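Local coordinates for penicillin-binding protein PbpB (Mycobacterium tuberculosis, PDB 6KGV) that builds cross-linked peptidoglycan for the mycobacterial cell wall from lipid intermediates and is inhibited by penicillins, which acylate its transpeptidase domain, at residues Phe265-Val270 / Gln384-Thr389; Arg447-Arg452 / Ala473-Thr478; Asp491-Ile496 / Leu515-Arg520. One frame throughout, in Å; residues are numbered along the deposited sequence.

Contact 1: Phe265-Val270 / Gln384-Thr389; sequences FEPGSV and QGLSMT. With AXL (2-{1-[2-amino-2-(4-hydroxy-phenyl)-acetylamino]-2-oxo-ethyl}-5,5-dimethyl-thiazolidine-4-carboxylic acid), chain F.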
loop_
_atom_site.group_PDB
_atom_site.type_symbol
_atom_site.label_atom_id
_atom_site.label_comp_id
_atom_site.label_asym_id
_atom_site.label_seq_id
_atom_site.Cartn_x
_atom_site.Cartn_y
_atom_site.Cartn_z
ATOM N N PHE A 265 -5.121 7.533 -6.031
ATOM C CA PHE A 265 -4.272 8.098 -7.068
ATOM C C PHE A 265 -4.255 7.124 -8.234
ATOM O O PHE A 265 -4.646 5.963 -8.094
ATOM C CB PHE A 265 -2.842 8.345 -6.555
ATOM C CG PHE A 265 -2.241 7.146 -5.871
ATOM C CD1 PHE A 265 -1.548 6.194 -6.593
ATOM C CD2 PHE A 265 -2.426 6.940 -4.504
ATOM C CE1 PHE A 265 -1.024 5.063 -5.972
ATOM C CE2 PHE A 265 -1.891 5.813 -3.871
ATOM C CZ PHE A 265 -1.189 4.883 -4.608
ATOM N N GLU A 266 -3.804 7.595 -9.387
ATOM C CA GLU A 266 -3.639 6.663 -10.493
ATOM C C GLU A 266 -2.345 5.889 -10.284
ATOM O O GLU A 266 -1.317 6.495 -9.980
ATOM C CB GLU A 266 -3.634 7.386 -11.844
ATOM C CG GLU A 266 -4.922 8.189 -12.085
ATOM C CD GLU A 266 -5.220 8.450 -13.550
ATOM O OE1 GLU A 266 -4.591 7.835 -14.424
ATOM O OE2 GLU A 266 -6.112 9.262 -13.833
ATOM N N PRO A 267 -2.367 4.559 -10.397
ATOM C CA PRO A 267 -1.176 3.787 -10.014
ATOM C C PRO A 267 -0.062 3.877 -11.035
ATOM O O PRO A 267 1.116 3.789 -10.667
ATOM C CB PRO A 267 -1.720 2.359 -9.892
ATOM C CG PRO A 267 -2.850 2.326 -10.928
ATOM C CD PRO A 267 -3.468 3.704 -10.885
ATOM N N GLY A 268 -0.388 4.078 -12.304
ATOM C CA GLY A 268 0.674 3.934 -13.263
ATOM C C GLY A 268 1.123 2.485 -13.330
ATOM O O GLY A 268 0.364 1.552 -13.069
ATOM N N SER A 269 2.399 2.306 -13.642
ATOM C CA SER A 269 2.945 1.007 -14.000
ATOM C C SER A 269 2.910 -0.021 -12.879
ATOM O O SER A 269 3.094 -1.208 -13.170
ATOM C CB SER A 269 4.377 1.177 -14.482
ATOM O OG SER A 269 4.353 1.804 -15.727
ATOM N N VAL A 270 2.686 0.366 -11.619
ATOM C CA VAL A 270 2.540 -0.687 -10.617
ATOM C C VAL A 270 1.280 -1.491 -10.860
ATOM O O VAL A 270 1.161 -2.612 -10.365
ATOM C CB VAL A 270 2.533 -0.158 -9.180
ATOM C CG1 VAL A 270 3.914 0.332 -8.818
ATOM C CG2 VAL A 270 1.480 0.937 -9.027
ATOM N N GLN A 384 -3.305 3.908 -15.977
ATOM C CA GLN A 384 -3.932 5.217 -16.079
ATOM C C GLN A 384 -5.392 5.022 -16.481
ATOM O O GLN A 384 -5.734 4.057 -17.164
ATOM C CB GLN A 384 -3.177 6.145 -17.082
ATOM C CG GLN A 384 -1.642 6.281 -16.838
ATOM C CD GLN A 384 -1.186 7.587 -16.113
ATOM O OE1 GLN A 384 -0.068 8.065 -16.341
ATOM N NE2 GLN A 384 -2.036 8.138 -15.235
ATOM N N GLY A 385 -6.258 5.929 -16.021
ATOM C CA GLY A 385 -7.697 5.789 -16.212
ATOM C C GLY A 385 -8.424 5.126 -15.063
ATOM O O GLY A 385 -9.610 4.783 -15.196
ATOM N N LEU A 386 -7.738 4.904 -13.950
ATOM C CA LEU A 386 -8.324 4.309 -12.767
ATOM C C LEU A 386 -7.511 4.824 -11.602
ATOM O O LEU A 386 -6.405 5.351 -11.775
ATOM C CB LEU A 386 -8.321 2.772 -12.785
ATOM C CG LEU A 386 -7.022 1.988 -12.529
ATOM C CD1 LEU A 386 -7.257 0.479 -12.519
ATOM C CD2 LEU A 386 -5.938 2.317 -13.559
ATOM N N SER A 387 -8.063 4.666 -10.411
ATOM C CA SER A 387 -7.377 5.145 -9.238
ATOM C C SER A 387 -7.577 4.131 -8.132
ATOM O O SER A 387 -8.556 3.380 -8.125
ATOM C CB SER A 387 -7.892 6.535 -8.824
ATOM O OG SER A 387 -9.244 6.456 -8.430
ATOM N N MET A 388 -6.633 4.123 -7.198
ATOM C CA MET A 388 -6.696 3.223 -6.066
ATOM C C MET A 388 -5.962 3.882 -4.921
ATOM O O MET A 388 -5.163 4.798 -5.117
ATOM C CB MET A 388 -6.044 1.870 -6.376
ATOM C CG MET A 388 -4.577 2.047 -6.767
ATOM S SD MET A 388 -3.684 0.542 -7.193
ATOM C CE MET A 388 -4.422 0.181 -8.794
ATOM N N THR A 389 -6.248 3.407 -3.721
ATOM C CA THR A 389 -5.530 3.847 -2.549
ATOM C C THR A 389 -4.226 3.067 -2.438
ATOM O O THR A 389 -4.037 2.029 -3.078
ATOM C CB THR A 389 -6.395 3.649 -1.301
ATOM O OG1 THR A 389 -6.600 2.257 -1.110
ATOM C CG2 THR A 389 -7.752 4.299 -1.486
HETATM C C1 AXL F . 4.376 3.141 -15.862
HETATM O O1 AXL F . 4.348 3.797 -14.820
HETATM C C2 AXL F . 4.966 3.702 -17.151
HETATM C C3 AXL F . 6.358 3.095 -17.241
HETATM S S4 AXL F . 7.561 4.166 -17.973
HETATM C C5 AXL F . 8.635 4.269 -16.563
HETATM C C51 AXL F . 9.821 3.322 -16.756
HETATM C C52 AXL F . 9.150 5.703 -16.357
HETATM C C6 AXL F . 7.756 3.856 -15.381
HETATM C C61 AXL F . 8.522 3.305 -14.222
HETATM O O62 AXL F . 9.124 4.102 -13.471
HETATM O O63 AXL F . 8.516 2.066 -14.048
HETATM N N7 AXL F . 6.811 2.894 -15.885
HETATM N N8 AXL F . 5.020 5.157 -17.173
HETATM C C9 AXL F . 4.446 5.911 -18.129
HETATM O O91 AXL F . 3.973 5.445 -19.155
HETATM C C10 AXL F . 4.377 7.407 -17.897
HETATM N N11 AXL F . 3.486 8.049 -18.848
HETATM C C12 AXL F . 5.708 8.039 -18.006
HETATM C C13 AXL F . 6.257 8.625 -16.881
HETATM C C14 AXL F . 7.507 9.237 -16.928
HETATM C C15 AXL F . 8.211 9.261 -18.125
HETATM C C16 AXL F . 7.667 8.671 -19.264
HETATM C C17 AXL F . 6.410 8.066 -19.208
HETATM O O18 AXL F . 9.430 9.859 -18.164
#

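Contact 2: Arg447-Arg452 / Ala473-Thr478; sequences RAVVQR and AGKTGT. With AXL (2-{1-[2-amino-2-(4-hydroxy-phenyl)-acetylamino]-2-oxo-ethyl}-5,5-dimethyl-thiazolidine-4-carboxylic acid), chain F.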
loop_
_atom_site.group_PDB
_atom_site.type_symbol
_atom_site.label_atom_id
_atom_site.label_comp_id
_atom_site.label_asym_id
_atom_site.label_seq_id
_atom_site.Cartn_x
_atom_site.Cartn_y
_atom_site.Cartn_z
ATOM N N ARG A 447 11.327 -10.225 -9.780
ATOM C CA ARG A 447 12.724 -10.068 -9.358
ATOM C C ARG A 447 13.535 -9.293 -10.384
ATOM O O ARG A 447 14.539 -8.666 -10.031
ATOM C CB ARG A 447 13.397 -11.424 -9.107
ATOM C CG ARG A 447 12.855 -12.157 -7.888
ATOM C CD ARG A 447 13.475 -13.527 -7.757
ATOM N NE ARG A 447 14.925 -13.473 -7.610
ATOM C CZ ARG A 447 15.720 -14.538 -7.741
ATOM N NH1 ARG A 447 15.207 -15.735 -8.014
ATOM N NH2 ARG A 447 17.028 -14.411 -7.592
ATOM N N ALA A 448 13.114 -9.313 -11.652
ATOM C CA ALA A 448 13.892 -8.635 -12.683
ATOM C C ALA A 448 13.827 -7.115 -12.535
ATOM O O ALA A 448 14.742 -6.413 -12.985
ATOM C CB ALA A 448 13.412 -9.064 -14.067
ATOM N N VAL A 449 12.763 -6.596 -11.913
ATOM C CA VAL A 449 12.640 -5.155 -11.693
ATOM C C VAL A 449 13.817 -4.634 -10.873
ATOM O O VAL A 449 14.314 -3.526 -11.107
ATOM C CB VAL A 449 11.286 -4.826 -11.026
ATOM C CG1 VAL A 449 11.241 -3.376 -10.568
ATOM C CG2 VAL A 449 10.119 -5.100 -11.985
ATOM N N VAL A 450 14.310 -5.434 -9.923
ATOM C CA VAL A 450 15.391 -4.997 -9.043
ATOM C C VAL A 450 16.739 -5.565 -9.467
ATOM O O VAL A 450 17.724 -5.419 -8.738
ATOM C CB VAL A 450 15.099 -5.356 -7.575
ATOM C CG1 VAL A 450 13.761 -4.796 -7.145
ATOM C CG2 VAL A 450 15.138 -6.878 -7.382
ATOM N N GLN A 451 16.806 -6.224 -10.620
ATOM C CA GLN A 451 18.077 -6.766 -11.072
ATOM C C GLN A 451 18.993 -5.670 -11.621
ATOM O O GLN A 451 18.574 -4.796 -12.384
ATOM C CB GLN A 451 17.843 -7.841 -12.130
ATOM C CG GLN A 451 19.135 -8.390 -12.739
ATOM C CD GLN A 451 18.912 -9.674 -13.504
ATOM O OE1 GLN A 451 18.743 -10.740 -12.910
ATOM N NE2 GLN A 451 18.888 -9.580 -14.824
ATOM N N ARG A 452 20.258 -5.734 -11.239
ATOM C CA ARG A 452 21.268 -4.777 -11.673
ATOM C C ARG A 452 22.069 -5.364 -12.831
ATOM O O ARG A 452 22.414 -6.548 -12.814
ATOM C CB ARG A 452 22.197 -4.419 -10.503
ATOM C CG ARG A 452 22.863 -3.065 -10.619
ATOM C CD ARG A 452 23.605 -2.666 -9.343
ATOM N NE ARG A 452 22.785 -1.906 -8.396
ATOM C CZ ARG A 452 22.409 -0.639 -8.574
ATOM N NH1 ARG A 452 22.744 -0.002 -9.684
ATOM N NH2 ARG A 452 21.682 -0.012 -7.650
ATOM N N ALA A 473 11.408 -8.758 -4.900
ATOM C CA ALA A 473 10.604 -8.667 -6.113
ATOM C C ALA A 473 9.658 -7.491 -5.955
ATOM O O ALA A 473 9.094 -7.291 -4.880
ATOM C CB ALA A 473 9.805 -9.952 -6.369
ATOM N N GLY A 474 9.485 -6.720 -7.019
ATOM C CA GLY A 474 8.673 -5.531 -6.908
ATOM C C GLY A 474 8.389 -4.941 -8.267
ATOM O O GLY A 474 8.692 -5.540 -9.299
ATOM N N LYS A 475 7.770 -3.762 -8.253
ATOM C CA LYS A 475 7.447 -3.058 -9.487
ATOM C C LYS A 475 7.454 -1.564 -9.185
ATOM O O LYS A 475 6.904 -1.137 -8.161
ATOM C CB LYS A 475 6.086 -3.499 -10.052
ATOM C CG LYS A 475 5.674 -2.806 -11.348
ATOM C CD LYS A 475 6.553 -3.297 -12.529
ATOM C CE LYS A 475 6.310 -2.503 -13.809
ATOM N NZ LYS A 475 6.999 -1.172 -13.767
ATOM N N THR A 476 8.114 -0.794 -10.059
ATOM C CA THR A 476 8.123 0.664 -10.028
ATOM C C THR A 476 6.867 1.218 -10.703
ATOM O O THR A 476 6.228 0.548 -11.526
ATOM C CB THR A 476 9.365 1.210 -10.748
ATOM O OG1 THR A 476 9.508 0.544 -12.013
ATOM C CG2 THR A 476 10.655 1.014 -9.908
ATOM N N GLY A 477 6.516 2.456 -10.349
ATOM C CA GLY A 477 5.479 3.173 -11.074
ATOM C C GLY A 477 5.741 4.662 -11.244
ATOM O O GLY A 477 6.272 5.315 -10.340
ATOM N N THR A 478 5.357 5.215 -12.395
ATOM C CA THR A 478 5.388 6.667 -12.639
ATOM C C THR A 478 4.086 7.020 -13.361
ATOM O O THR A 478 3.975 6.829 -14.577
ATOM C CB THR A 478 6.599 7.107 -13.468
ATOM O OG1 THR A 478 7.818 6.635 -12.880
ATOM C CG2 THR A 478 6.681 8.634 -13.540
HETATM C C1 AXL F . 4.376 3.141 -15.862
HETATM O O1 AXL F . 4.348 3.797 -14.820
HETATM C C2 AXL F . 4.966 3.702 -17.151
HETATM C C3 AXL F . 6.358 3.095 -17.241
HETATM S S4 AXL F . 7.561 4.166 -17.973
HETATM C C5 AXL F . 8.635 4.269 -16.563
HETATM C C51 AXL F . 9.821 3.322 -16.756
HETATM C C52 AXL F . 9.150 5.703 -16.357
HETATM C C6 AXL F . 7.756 3.856 -15.381
HETATM C C61 AXL F . 8.522 3.305 -14.222
HETATM O O62 AXL F . 9.124 4.102 -13.471
HETATM O O63 AXL F . 8.516 2.066 -14.048
HETATM N N7 AXL F . 6.811 2.894 -15.885
HETATM N N8 AXL F . 5.020 5.157 -17.173
HETATM C C9 AXL F . 4.446 5.911 -18.129
HETATM O O91 AXL F . 3.973 5.445 -19.155
HETATM C C10 AXL F . 4.377 7.407 -17.897
HETATM N N11 AXL F . 3.486 8.049 -18.848
HETATM C C12 AXL F . 5.708 8.039 -18.006
HETATM C C13 AXL F . 6.257 8.625 -16.881
HETATM C C14 AXL F . 7.507 9.237 -16.928
HETATM C C15 AXL F . 8.211 9.261 -18.125
HETATM C C16 AXL F . 7.667 8.671 -19.264
HETATM C C17 AXL F . 6.410 8.066 -19.208
HETATM O O18 AXL F . 9.430 9.859 -18.164
#

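Contact 3: Asp491-Ile496 / Leu515-Arg520; sequences DDVYWI and LDNPAR. With AXL (2-{1-[2-amino-2-(4-hydroxy-phenyl)-acetylamino]-2-oxo-ethyl}-5,5-dimethyl-thiazolidine-4-carboxylic acid), chain F.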
loop_
_atom_site.group_PDB
_atom_site.type_symbol
_atom_site.label_atom_id
_atom_site.label_comp_id
_atom_site.label_asym_id
_atom_site.label_seq_id
_atom_site.Cartn_x
_atom_site.Cartn_y
_atom_site.Cartn_z
ATOM N N ASP A 491 2.501 16.936 -17.822
ATOM C CA ASP A 491 3.616 16.264 -18.471
ATOM C C ASP A 491 4.739 15.919 -17.511
ATOM O O ASP A 491 5.454 14.939 -17.738
ATOM C CB ASP A 491 4.173 17.125 -19.605
ATOM C CG ASP A 491 3.631 16.708 -20.953
ATOM O OD1 ASP A 491 3.832 15.528 -21.336
ATOM O OD2 ASP A 491 2.984 17.549 -21.616
ATOM N N ASP A 492 4.912 16.689 -16.440
ATOM C CA ASP A 492 6.057 16.503 -15.561
ATOM C C ASP A 492 5.647 16.434 -14.094
ATOM O O ASP A 492 6.471 16.718 -13.218
ATOM C CB ASP A 492 7.080 17.623 -15.778
ATOM C CG ASP A 492 6.451 19.012 -15.702
ATOM O OD1 ASP A 492 5.198 19.109 -15.765
ATOM O OD2 ASP A 492 7.205 20.005 -15.566
ATOM N N VAL A 493 4.396 16.070 -13.805
ATOM C CA VAL A 493 3.908 15.905 -12.435
ATOM C C VAL A 493 3.447 14.463 -12.269
ATOM O O VAL A 493 2.516 14.021 -12.957
ATOM C CB VAL A 493 2.773 16.887 -12.105
ATOM C CG1 VAL A 493 2.389 16.788 -10.623
ATOM C CG2 VAL A 493 3.182 18.323 -12.473
ATOM N N TYR A 494 4.077 13.736 -11.345
ATOM C CA TYR A 494 3.869 12.299 -11.245
ATOM C C TYR A 494 3.512 11.860 -9.833
ATOM O O TYR A 494 3.924 12.470 -8.847
ATOM C CB TYR A 494 5.115 11.522 -11.684
ATOM C CG TYR A 494 5.674 11.958 -13.014
ATOM C CD1 TYR A 494 4.998 11.687 -14.199
ATOM C CD2 TYR A 494 6.888 12.620 -13.090
ATOM C CE1 TYR A 494 5.515 12.080 -15.426
ATOM C CE2 TYR A 494 7.418 13.011 -14.309
ATOM C CZ TYR A 494 6.724 12.742 -15.474
ATOM O OH TYR A 494 7.240 13.137 -16.694
ATOM N N TRP A 495 2.733 10.788 -9.754
ATOM C CA TRP A 495 2.746 9.915 -8.591
ATOM C C TRP A 495 3.818 8.872 -8.842
ATOM O O TRP A 495 3.788 8.197 -9.873
ATOM C CB TRP A 495 1.400 9.228 -8.363
ATOM C CG TRP A 495 0.292 10.133 -7.910
ATOM C CD1 TRP A 495 0.171 10.757 -6.693
ATOM C CD2 TRP A 495 -0.882 10.478 -8.655
ATOM N NE1 TRP A 495 -1.002 11.486 -6.643
ATOM C CE2 TRP A 495 -1.666 11.332 -7.831
ATOM C CE3 TRP A 495 -1.343 10.157 -9.938
ATOM C CZ2 TRP A 495 -2.885 11.859 -8.251
ATOM C CZ3 TRP A 495 -2.556 10.683 -10.355
ATOM C CH2 TRP A 495 -3.317 11.530 -9.512
ATOM N N ILE A 496 4.778 8.762 -7.929
ATOM C CA ILE A 496 5.797 7.724 -7.979
ATOM C C ILE A 496 5.371 6.627 -7.010
ATOM O O ILE A 496 4.977 6.919 -5.871
ATOM C CB ILE A 496 7.182 8.283 -7.614
ATOM C CG1 ILE A 496 7.583 9.423 -8.566
ATOM C CG2 ILE A 496 8.208 7.175 -7.583
ATOM C CD1 ILE A 496 7.430 9.127 -10.026
ATOM N N LEU A 515 5.034 8.341 -3.633
ATOM C CA LEU A 515 5.617 9.676 -3.480
ATOM C C LEU A 515 4.847 10.618 -4.390
ATOM O O LEU A 515 4.749 10.376 -5.597
ATOM C CB LEU A 515 7.100 9.710 -3.856
ATOM C CG LEU A 515 8.222 9.159 -2.972
ATOM C CD1 LEU A 515 7.883 7.821 -2.449
ATOM C CD2 LEU A 515 9.514 9.061 -3.777
ATOM N N ASP A 516 4.289 11.672 -3.817
ATOM C CA ASP A 516 3.517 12.632 -4.594
ATOM C C ASP A 516 4.486 13.655 -5.179
ATOM O O ASP A 516 4.876 14.621 -4.511
ATOM C CB ASP A 516 2.446 13.294 -3.738
ATOM C CG ASP A 516 1.606 14.267 -4.537
ATOM O OD1 ASP A 516 1.914 14.475 -5.738
ATOM O OD2 ASP A 516 0.649 14.822 -3.972
ATOM N N ASN A 517 4.869 13.429 -6.437
ATOM C CA ASN A 517 5.643 14.324 -7.289
ATOM C C ASN A 517 6.965 14.738 -6.654
ATOM O O ASN A 517 7.191 15.923 -6.387
ATOM C CB ASN A 517 4.823 15.564 -7.650
ATOM C CG ASN A 517 5.432 16.332 -8.823
ATOM O OD1 ASN A 517 5.836 15.737 -9.837
ATOM N ND2 ASN A 517 5.529 17.642 -8.679
ATOM N N PRO A 518 7.869 13.803 -6.411
ATOM C CA PRO A 518 9.176 14.182 -5.878
ATOM C C PRO A 518 10.037 14.854 -6.941
ATOM O O PRO A 518 9.922 14.590 -8.144
ATOM C CB PRO A 518 9.779 12.837 -5.461
ATOM C CG PRO A 518 9.247 11.890 -6.520
ATOM C CD PRO A 518 7.801 12.363 -6.720
ATOM N N ALA A 519 10.929 15.726 -6.472
ATOM C CA ALA A 519 11.965 16.284 -7.326
ATOM C C ALA A 519 13.181 15.373 -7.413
ATOM O O ALA A 519 13.942 15.465 -8.382
ATOM C CB ALA A 519 12.377 17.664 -6.803
ATOM N N ARG A 520 13.381 14.506 -6.419
ATOM C CA ARG A 520 14.543 13.624 -6.350
ATOM C C ARG A 520 14.076 12.241 -5.908
ATOM O O ARG A 520 12.902 12.030 -5.604
ATOM C CB ARG A 520 15.624 14.188 -5.401
ATOM C CG ARG A 520 16.153 15.566 -5.850
ATOM C CD ARG A 520 16.933 16.308 -4.763
ATOM N NE ARG A 520 16.099 16.640 -3.613
ATOM C CZ ARG A 520 15.249 17.661 -3.562
ATOM N NH1 ARG A 520 15.116 18.478 -4.596
ATOM N NH2 ARG A 520 14.533 17.864 -2.468
HETATM C C1 AXL F . 4.376 3.141 -15.862
HETATM O O1 AXL F . 4.348 3.797 -14.820
HETATM C C2 AXL F . 4.966 3.702 -17.151
HETATM C C3 AXL F . 6.358 3.095 -17.241
HETATM S S4 AXL F . 7.561 4.166 -17.973
HETATM C C5 AXL F . 8.635 4.269 -16.563
HETATM C C51 AXL F . 9.821 3.322 -16.756
HETATM C C52 AXL F . 9.150 5.703 -16.357
HETATM C C6 AXL F . 7.756 3.856 -15.381
HETATM C C61 AXL F . 8.522 3.305 -14.222
HETATM O O62 AXL F . 9.124 4.102 -13.471
HETATM O O63 AXL F . 8.516 2.066 -14.048
HETATM N N7 AXL F . 6.811 2.894 -15.885
HETATM N N8 AXL F . 5.020 5.157 -17.173
HETATM C C9 AXL F . 4.446 5.911 -18.129
HETATM O O91 AXL F . 3.973 5.445 -19.155
HETATM C C10 AXL F . 4.377 7.407 -17.897
HETATM N N11 AXL F . 3.486 8.049 -18.848
HETATM C C12 AXL F . 5.708 8.039 -18.006
HETATM C C13 AXL F . 6.257 8.625 -16.881
HETATM C C14 AXL F . 7.507 9.237 -16.928
HETATM C C15 AXL F . 8.211 9.261 -18.125
HETATM C C16 AXL F . 7.667 8.671 -19.264
HETATM C C17 AXL F . 6.410 8.066 -19.208
HETATM O O18 AXL F . 9.430 9.859 -18.164
#

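Contact 1: Phe265-Val270 / Gln384-Thr389
Phe265 and Met388 pair as an antiparallel hydrogen-bonded bridge, a single one: Phe265 N gives to Met388 O at 2.9 Å, and Met388 N returns to Phe265 O at 2.9 Å. This is the tight half of the contact. A chi1 of 50° puts Phe265 CG between the backbone N and carbonyl carbon and turns one ring face to Met388 O, which lies near the rim, 3.5 Å from CD2. Next along, the Pro267 ring is closed in by two side chains that cross it at about a right angle. Met388 folds at chi3 (73°) and lays its methyl CE 3.4 Å from Pro267 CG, while Leu386 brings CD2 up to Pro267 CD. Glu266 CA makes a CA-H...O contact with Leu386 O, 3.3 Å, where the two backbones run close.

Toward the partly exposed Glu266 and the exposed Gly385 the packing gives way to polar contacts. Glu266 reaches out in an extended chain, and its OE1 accepts Gly385 N at 3.0 Å. From the opposite carboxylate face comes Gln384 NE2 at 2.7 Å, its amide nearly square (82°) to the carboxylate; Gln384 is itself buried, and this bond, resting on one of two modelled conformers, is less certain. Tyr489 OH is a further partner of OE1.

Just beyond Gly268, Ser269, by similarity the acyl-ester nucleophile, carries the ring-opened amoxicillin through a 1.3 Å bond from OG to C1. The contact thus ties the approach to the reactive serine, immediately ahead of helix 272-281, to the loop entering helix 390-401, whose Met393 touches both Phe265 and Met388, and strand 493-502 sets Trp495 against the Phe265 ring.

Contact 2: Arg447-Arg452 / Ala473-Thr478
Val449 is the residue that presses the turn 447-452 onto the strand 473-478, and its contacts can be followed outward atom by atom. CB already rests 3.2 Å from Gly474 O. Of the two branches, CG2 sits closest, 3.1 Å from that same Gly474 O, and it also meets Lys475 CD at 4.0 Å. CG1, placed anti to the backbone N by a chi1 of 170°, goes along the strand to Lys475 CA, also 4.0 Å away, and on toward Thr476. CB and both methyls therefore all pack on one carbonyl oxygen. No hydrogen bond joins the segments; this is packing alone, completed by Ala473 CB, which lies 3.7 Å from Arg447 N and a little farther from the CG of that arginine. The guanidinium leads off to Gln444.

Beyond the Val449 packing the strand turns to the active site. Lys475 crosses the valine at about a right angle, then bends at chi2 and chi4, which curls NZ back to Thr476 O, a bond of 2.9 Å, and lets it also bond Ser324 OG. Thr476 OG1 donates to carboxylate oxygen O63 of the bound amoxicillin at 2.7 Å, and pairs with Thr461 OG1 as well. Thr478 holds the drug twice, with OG1 on the other carboxylate oxygen, O62, and with its backbone N on the ester carbonyl O1 at 3.0 Å in a nearly straight bond (167°).

Because Ser269 N meets O1 too, these two backbone amides form the oxyanion hole. Lys475, Thr476 and Gly477 read as the KTG motif of penicillin-recognising transpeptidases, on the strand that lines the active-site cleft and grips the carboxylate of a beta-lactam.

Contact 3: Asp491-Ile496 / Leu515-Arg520
Ile496 and Leu515 carry the regular hydrogen bonding here, as an antiparallel hydrogen-bonded pair. Ile496 N reaches Leu515 O at 2.8 Å, and Leu515 N answers to Ile496 O at 2.7 Å. Trp495 and Asp516 form the adjoining non-hydrogen-bonded pair.

Past them the pattern is finished by a side chain. Asn517, its backbone turned to positive phi, sends OD1 to Tyr494 N at 3.1 Å, with the donor well above the amide carbonyl plane; chi1 at -165° points the amide that way. Asn517 N adds only a weak bond to Tyr494 O. The polar end of Asp516 is held by Gln481.

Van der Waals packing completes the contact. Val493 CG1 lies against the Asn517 amide, 3.6 Å from CG, the two side chains crossing at about a right angle. The apolar pairs are Ile496 CG1 with Pro518 CD, at 3.5 Å, and the CB atoms of Ile496 and Leu515.

Toward the ligand, Tyr494 CE1 lies 3.8 Å from C14 of the amoxicillin hydroxyphenyl ring. The whole is the open end of the beta hairpin 493-502/509-516, within the antiparallel sheet of the transpeptidase domain that borders the beta-lactam site.

Overall arrangement
All three contacts lie in the transpeptidase domain and touch the bound drug. Contacts 1 and 2 are buried, whereas contact 3 is partly so. Contact 1 joins two loops through one bridge and a shared carboxylate oxygen; contact 2 has no hydrogen bond across it, a valine packing on a strand whose threonines bind the drug; contact 3 is sheet pairing that ends in a bond to an asparagine side chain. Contacts 2 and 3 share that sheet, with Thr478 CG2 touching both Tyr494 and Ile496. Contact 1 abuts both: Val270 CG1 packs on Lys475 O, Phe265 CB on the Trp495 indole. Amoxicillin is covalent in contact 1, hydrogen-bonded in contacts 1 and 2, merely touched in contact 3.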